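Long-range contact in uncharacterized protein MJ1062 (Methanocaldococcus jannaschii, PDB 3EO4), which is uncharacterised but, judged by its family, probably combines hexosyltransferase and acyltransferase activities, the crystallised piece being its GNAT-type acetyltransferase domain: residues W103-L116 with I136-K148. Sequence-based numbering, arbitrary orientation.
Sequences WGKHIGRHSVSLVL and IRSIKLFESLGFK
Leu141 lies directly on the backbone of Gly108 and Arg109, its CD1 3.8 Å from Gly108 C, an approach possible because Gly108 has no side chain: a CB there would run into that methyl. The CA atoms of Arg109 and Leu141 thus come within 5.5 Å although the helix axes stay 9.3 Å apart and cross at -47°. With CG trans to the backbone N (chi1 -171°), Leu141 lays both methyls over the first turn of helix 107-116, CD2 continuing to Val112 CG2. Val112, branched at CB, suits the centre: its CG1 meets Leu145 CD1 at 3.6 Å and also Phe142 CE1. Further along, Leu116 CD2 touches the edge of the Phe147 ring, one face of which is covered by Phe142 CD1.

Arg109, extended from CG to NE, is apolar enough along its chain to lie on Leu145 and polar enough at its end to meet Ser144. Its NE donates a bent hydrogen bond (138°) to Ser144 OG, 3.0 Å away and almost in the guanidinium plane, while Leu145 CD2 lies over one face of that group. Ser144 OG gives its own proton to Leu141 O, leaving the oxygen to accept from the arginine. An alanine in place of Arg109 is likely to leave Ser144 OG without this donor and to uncover Leu145 CD2. At the other end, Arg137 CD packs against Trp103 CE3 at 3.8 Å; Trp103 NE1 is bonded to Ile97 O.

A Schellman motif ends helix 136-144 at Gly146, where a CB would jam against the preceding carbonyl O. Gly104 N and Gly108 N hydrogen-bond the sulfonate of a MES molecule, probably from the crystallisation liquor, a place consistent with the pyrophosphate-binding loop of GNAT enzymes, though no cofactor is present. Helix 107-121, strand 126-132 and helix 136-144 follow one another as in the C-terminal half of the GNAT fold, and this contact packs the two helices together.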
loop_
_atom_site.group_PDB
_atom_site.type_symbol
_atom_site.label_atom_id
_atom_site.label_comp_id
_atom_site.label_asym_id
_atom_site.label_seq_id
_atom_site.Cartn_x
_atom_site.Cartn_y
_atom_site.Cartn_z
ATOM N N TRP A 103 10.503 -1.235 10.312
ATOM C CA TRP A 103 11.368 -2.408 10.320
ATOM C C TRP A 103 12.499 -2.226 11.316
ATOM O O TRP A 103 13.040 -1.134 11.459
ATOM C CB TRP A 103 11.928 -2.701 8.914
ATOM C CG TRP A 103 10.880 -3.113 7.878
ATOM C CD1 TRP A 103 9.533 -3.031 8.002
ATOM C CD2 TRP A 103 11.133 -3.600 6.539
ATOM N NE1 TRP A 103 8.917 -3.494 6.850
ATOM C CE2 TRP A 103 9.878 -3.840 5.937
ATOM C CE3 TRP A 103 12.302 -3.897 5.813
ATOM C CZ2 TRP A 103 9.750 -4.347 4.630
ATOM C CZ3 TRP A 103 12.172 -4.400 4.511
ATOM C CH2 TRP A 103 10.904 -4.611 3.931
ATOM N N GLY A 104 12.816 -3.304 12.025
ATOM C CA GLY A 104 13.854 -3.286 13.052
ATOM C C GLY A 104 13.412 -2.651 14.366
ATOM O O GLY A 104 14.256 -2.241 15.148
ATOM N N LYS A 105 12.103 -2.583 14.627
ATOM C CA LYS A 105 11.587 -2.032 15.908
ATOM C C LYS A 105 10.689 -2.980 16.717
ATOM O O LYS A 105 9.949 -2.536 17.616
ATOM C CB LYS A 105 10.900 -0.685 15.692
ATOM C CG LYS A 105 11.899 0.417 15.401
ATOM C CD LYS A 105 11.230 1.629 14.782
ATOM C CE LYS A 105 12.213 2.792 14.734
ATOM N NZ LYS A 105 11.773 3.819 13.758
ATOM N N HIS A 106 10.785 -4.276 16.396
ATOM C CA HIS A 106 10.143 -5.363 17.140
ATOM C C HIS A 106 8.647 -5.509 16.906
ATOM O O HIS A 106 7.998 -6.333 17.545
ATOM C CB HIS A 106 10.396 -5.233 18.646
ATOM C CG HIS A 106 11.823 -5.426 19.046
ATOM N ND1 HIS A 106 12.870 -4.829 18.380
ATOM C CD2 HIS A 106 12.373 -6.116 20.073
ATOM C CE1 HIS A 106 14.008 -5.149 18.972
ATOM N NE2 HIS A 106 13.734 -5.931 20.001
ATOM N N ILE A 107 8.093 -4.722 15.993
ATOM C CA ILE A 107 6.663 -4.828 15.712
ATOM C C ILE A 107 6.303 -6.199 15.181
ATOM O O ILE A 107 5.296 -6.794 15.604
ATOM C CB ILE A 107 6.203 -3.727 14.762
ATOM C CG1 ILE A 107 6.144 -2.410 15.550
ATOM C CG2 ILE A 107 4.825 -4.048 14.203
ATOM C CD1 ILE A 107 6.733 -1.235 14.858
ATOM N N GLY A 108 7.128 -6.706 14.266
ATOM C CA GLY A 108 6.846 -8.011 13.671
ATOM C C GLY A 108 6.967 -9.092 14.723
ATOM O O GLY A 108 6.144 -10.000 14.813
ATOM N N ARG A 109 8.012 -8.976 15.527
ATOM C CA ARG A 109 8.260 -9.904 16.608
ATOM C C ARG A 109 7.062 -9.993 17.561
ATOM O O ARG A 109 6.578 -11.085 17.839
ATOM C CB ARG A 109 9.515 -9.463 17.346
ATOM C CG ARG A 109 9.948 -10.392 18.425
ATOM C CD ARG A 109 11.064 -9.807 19.256
ATOM N NE ARG A 109 11.460 -10.814 20.234
ATOM C CZ ARG A 109 11.092 -10.823 21.514
ATOM N NH1 ARG A 109 10.338 -9.838 22.021
ATOM N NH2 ARG A 109 11.507 -11.817 22.295
ATOM N N HIS A 110 6.598 -8.850 18.061
ATOM C CA HIS A 110 5.446 -8.799 18.968
ATOM C C HIS A 110 4.166 -9.317 18.319
ATOM O O HIS A 110 3.356 -9.933 18.973
ATOM C CB HIS A 110 5.216 -7.376 19.450
ATOM C CG HIS A 110 6.242 -6.909 20.432
ATOM N ND1 HIS A 110 7.598 -6.939 20.169
ATOM C CD2 HIS A 110 6.115 -6.390 21.679
ATOM C CE1 HIS A 110 8.261 -6.471 21.212
ATOM N NE2 HIS A 110 7.386 -6.128 22.140
ATOM N N SER A 111 3.987 -9.043 17.039
ATOM C CA SER A 111 2.796 -9.521 16.320
ATOM C C SER A 111 2.805 -11.037 16.220
ATOM O O SER A 111 1.791 -11.696 16.503
ATOM C CB SER A 111 2.719 -8.945 14.903
ATOM O OG SER A 111 2.588 -7.550 14.920
ATOM N N VAL A 112 3.947 -11.594 15.824
ATOM C CA VAL A 112 4.064 -13.042 15.745
ATOM C C VAL A 112 3.828 -13.672 17.130
ATOM O O VAL A 112 3.081 -14.638 17.249
ATOM C CB VAL A 112 5.387 -13.486 15.096
ATOM C CG1 VAL A 112 5.584 -14.985 15.263
ATOM C CG2 VAL A 112 5.410 -13.077 13.604
ATOM N N SER A 113 4.409 -13.102 18.180
ATOM C CA SER A 113 4.201 -13.695 19.498
ATOM C C SER A 113 2.734 -13.666 19.944
ATOM O O SER A 113 2.270 -14.616 20.596
ATOM C CB SER A 113 5.117 -13.091 20.546
ATOM O OG SER A 113 4.587 -11.857 20.911
ATOM N N LEU A 114 2.002 -12.608 19.579
ATOM C CA LEU A 114 0.540 -12.589 19.765
ATOM C C LEU A 114 -0.157 -13.799 19.076
ATOM O O LEU A 114 -1.008 -14.447 19.653
ATOM C CB LEU A 114 -0.068 -11.251 19.301
ATOM C CG LEU A 114 0.113 -9.988 20.175
ATOM C CD1 LEU A 114 -0.415 -8.740 19.471
ATOM C CD2 LEU A 114 -0.573 -10.136 21.549
ATOM N N VAL A 115 0.219 -14.089 17.847
ATOM C CA VAL A 115 -0.322 -15.251 17.124
ATOM C C VAL A 115 0.059 -16.584 17.803
ATOM O O VAL A 115 -0.802 -17.427 17.983
ATOM C CB VAL A 115 0.102 -15.231 15.626
ATOM C CG1 VAL A 115 -0.297 -16.519 14.928
ATOM C CG2 VAL A 115 -0.542 -14.044 14.915
ATOM N N LEU A 116 1.324 -16.741 18.218
ATOM C CA LEU A 116 1.760 -17.923 18.951
ATOM C C LEU A 116 0.978 -18.172 20.233
ATOM O O LEU A 116 0.676 -19.325 20.568
ATOM C CB LEU A 116 3.271 -17.894 19.258
ATOM C CG LEU A 116 4.209 -17.739 18.052
ATOM C CD1 LEU A 116 5.622 -17.510 18.538
ATOM C CD2 LEU A 116 4.157 -18.904 17.061
ATOM N N ILE A 136 16.957 -11.490 5.753
ATOM C CA ILE A 136 17.690 -11.451 7.022
ATOM C C ILE A 136 16.894 -10.927 8.233
ATOM O O ILE A 136 17.081 -11.414 9.350
ATOM C CB ILE A 136 19.159 -10.855 6.913
ATOM C CG1 ILE A 136 19.591 -10.137 8.200
ATOM C CG2 ILE A 136 19.357 -9.967 5.686
ATOM C CD1 ILE A 136 20.237 -11.060 9.176
ATOM N N ARG A 137 15.992 -9.978 8.008
ATOM C CA ARG A 137 15.201 -9.396 9.101
ATOM C C ARG A 137 14.182 -10.408 9.604
ATOM O O ARG A 137 13.910 -10.503 10.809
ATOM C CB ARG A 137 14.518 -8.091 8.664
ATOM C CG ARG A 137 15.525 -6.929 8.552
ATOM C CD ARG A 137 14.922 -5.703 7.911
ATOM N NE ARG A 137 15.857 -4.581 7.818
ATOM C CZ ARG A 137 16.258 -3.812 8.840
ATOM N NH1 ARG A 137 17.102 -2.808 8.622
ATOM N NH2 ARG A 137 15.837 -4.034 10.080
ATOM N N SER A 138 13.665 -11.206 8.676
ATOM C CA SER A 138 12.660 -12.160 9.055
ATOM C C SER A 138 13.295 -13.340 9.796
ATOM O O SER A 138 12.780 -13.799 10.814
ATOM C CB SER A 138 11.843 -12.583 7.843
ATOM O OG SER A 138 11.121 -13.754 8.145
ATOM N N ILE A 139 14.447 -13.783 9.324
ATOM C CA ILE A 139 15.228 -14.782 10.049
ATOM C C ILE A 139 15.515 -14.327 11.494
ATOM O O ILE A 139 15.325 -15.094 12.428
ATOM C CB ILE A 139 16.527 -15.153 9.275
ATOM C CG1 ILE A 139 16.146 -15.880 7.963
ATOM C CG2 ILE A 139 17.519 -15.964 10.171
ATOM C CD1 ILE A 139 17.293 -16.077 6.963
ATOM N N LYS A 140 15.951 -13.080 11.674
ATOM C CA LYS A 140 16.216 -12.544 13.016
ATOM C C LYS A 140 14.972 -12.472 13.878
ATOM O O LYS A 140 15.020 -12.769 15.068
ATOM C CB LYS A 140 16.810 -11.152 12.916
ATOM C CG LYS A 140 18.216 -11.208 12.450
ATOM C CD LYS A 140 18.783 -9.832 12.291
ATOM C CE LYS A 140 20.293 -9.917 12.101
ATOM N NZ LYS A 140 20.875 -8.628 12.536
ATOM N N LEU A 141 13.869 -12.062 13.271
ATOM C CA LEU A 141 12.571 -12.028 13.939
ATOM C C LEU A 141 12.216 -13.388 14.561
ATOM O O LEU A 141 11.965 -13.477 15.764
ATOM C CB LEU A 141 11.467 -11.558 12.953
ATOM C CG LEU A 141 10.019 -11.212 13.372
ATOM C CD1 LEU A 141 9.279 -10.695 12.172
ATOM C CD2 LEU A 141 9.240 -12.380 13.983
ATOM N N PHE A 142 12.195 -14.436 13.746
ATOM C CA PHE A 142 11.719 -15.746 14.209
ATOM C C PHE A 142 12.698 -16.444 15.146
ATOM O O PHE A 142 12.278 -17.057 16.143
ATOM C CB PHE A 142 11.351 -16.650 13.028
ATOM C CG PHE A 142 10.051 -16.272 12.366
ATOM C CD1 PHE A 142 8.834 -16.655 12.926
ATOM C CD2 PHE A 142 10.044 -15.515 11.186
ATOM C CE1 PHE A 142 7.624 -16.313 12.306
ATOM C CE2 PHE A 142 8.858 -15.154 10.571
ATOM C CZ PHE A 142 7.652 -15.541 11.122
ATOM N N GLU A 143 13.992 -16.315 14.856
ATOM C CA GLU A 143 15.005 -16.795 15.796
ATOM C C GLU A 143 14.955 -16.035 17.140
ATOM O O GLU A 143 15.247 -16.605 18.184
ATOM C CB GLU A 143 16.413 -16.773 15.183
ATOM C CG GLU A 143 16.560 -17.680 13.919
ATOM C CD GLU A 143 18.001 -17.894 13.489
ATOM O OE1 GLU A 143 18.842 -17.006 13.743
ATOM O OE2 GLU A 143 18.298 -18.954 12.888
ATOM N N SER A 144 14.568 -14.768 17.147
ATOM C CA SER A 144 14.441 -14.084 18.450
ATOM C C SER A 144 13.295 -14.701 19.281
ATOM O O SER A 144 13.239 -14.559 20.491
ATOM C CB SER A 144 14.259 -12.577 18.283
ATOM O OG SER A 144 12.898 -12.272 18.026
ATOM N N LEU A 145 12.404 -15.416 18.621
ATOM C CA LEU A 145 11.299 -16.095 19.301
ATOM C C LEU A 145 11.553 -17.585 19.482
ATOM O O LEU A 145 10.640 -18.343 19.831
ATOM C CB LEU A 145 9.974 -15.879 18.562
ATOM C CG LEU A 145 9.467 -14.443 18.477
ATOM C CD1 LEU A 145 8.317 -14.344 17.469
ATOM C CD2 LEU A 145 9.080 -13.873 19.851
ATOM N N GLY A 146 12.790 -18.007 19.260
ATOM C CA GLY A 146 13.136 -19.376 19.519
ATOM C C GLY A 146 12.922 -20.361 18.376
ATOM O O GLY A 146 13.108 -21.542 18.580
ATOM N N PHE A 147 12.518 -19.883 17.199
ATOM C CA PHE A 147 12.440 -20.728 15.986
ATOM C C PHE A 147 13.834 -21.184 15.570
ATOM O O PHE A 147 14.819 -20.446 15.725
ATOM C CB PHE A 147 11.819 -20.000 14.796
ATOM C CG PHE A 147 10.321 -19.811 14.892
ATOM C CD1 PHE A 147 9.464 -20.486 14.010
ATOM C CD2 PHE A 147 9.765 -18.919 15.834
ATOM C CE1 PHE A 147 8.068 -20.277 14.067
ATOM C CE2 PHE A 147 8.348 -18.714 15.912
ATOM C CZ PHE A 147 7.508 -19.389 15.031
ATOM N N LYS A 148 13.883 -22.381 15.000
ATOM C CA LYS A 148 15.132 -23.078 14.658
ATOM C C LYS A 148 15.049 -23.533 13.225
ATOM O O LYS A 148 14.067 -24.164 12.848
ATOM C CB LYS A 148 15.243 -24.305 15.547
ATOM C CG LYS A 148 16.456 -25.152 15.355
ATOM C CD LYS A 148 16.527 -26.164 16.479
ATOM C CE LYS A 148 16.183 -27.536 15.985
ATOM N NZ LYS A 148 17.435 -28.099 15.403
#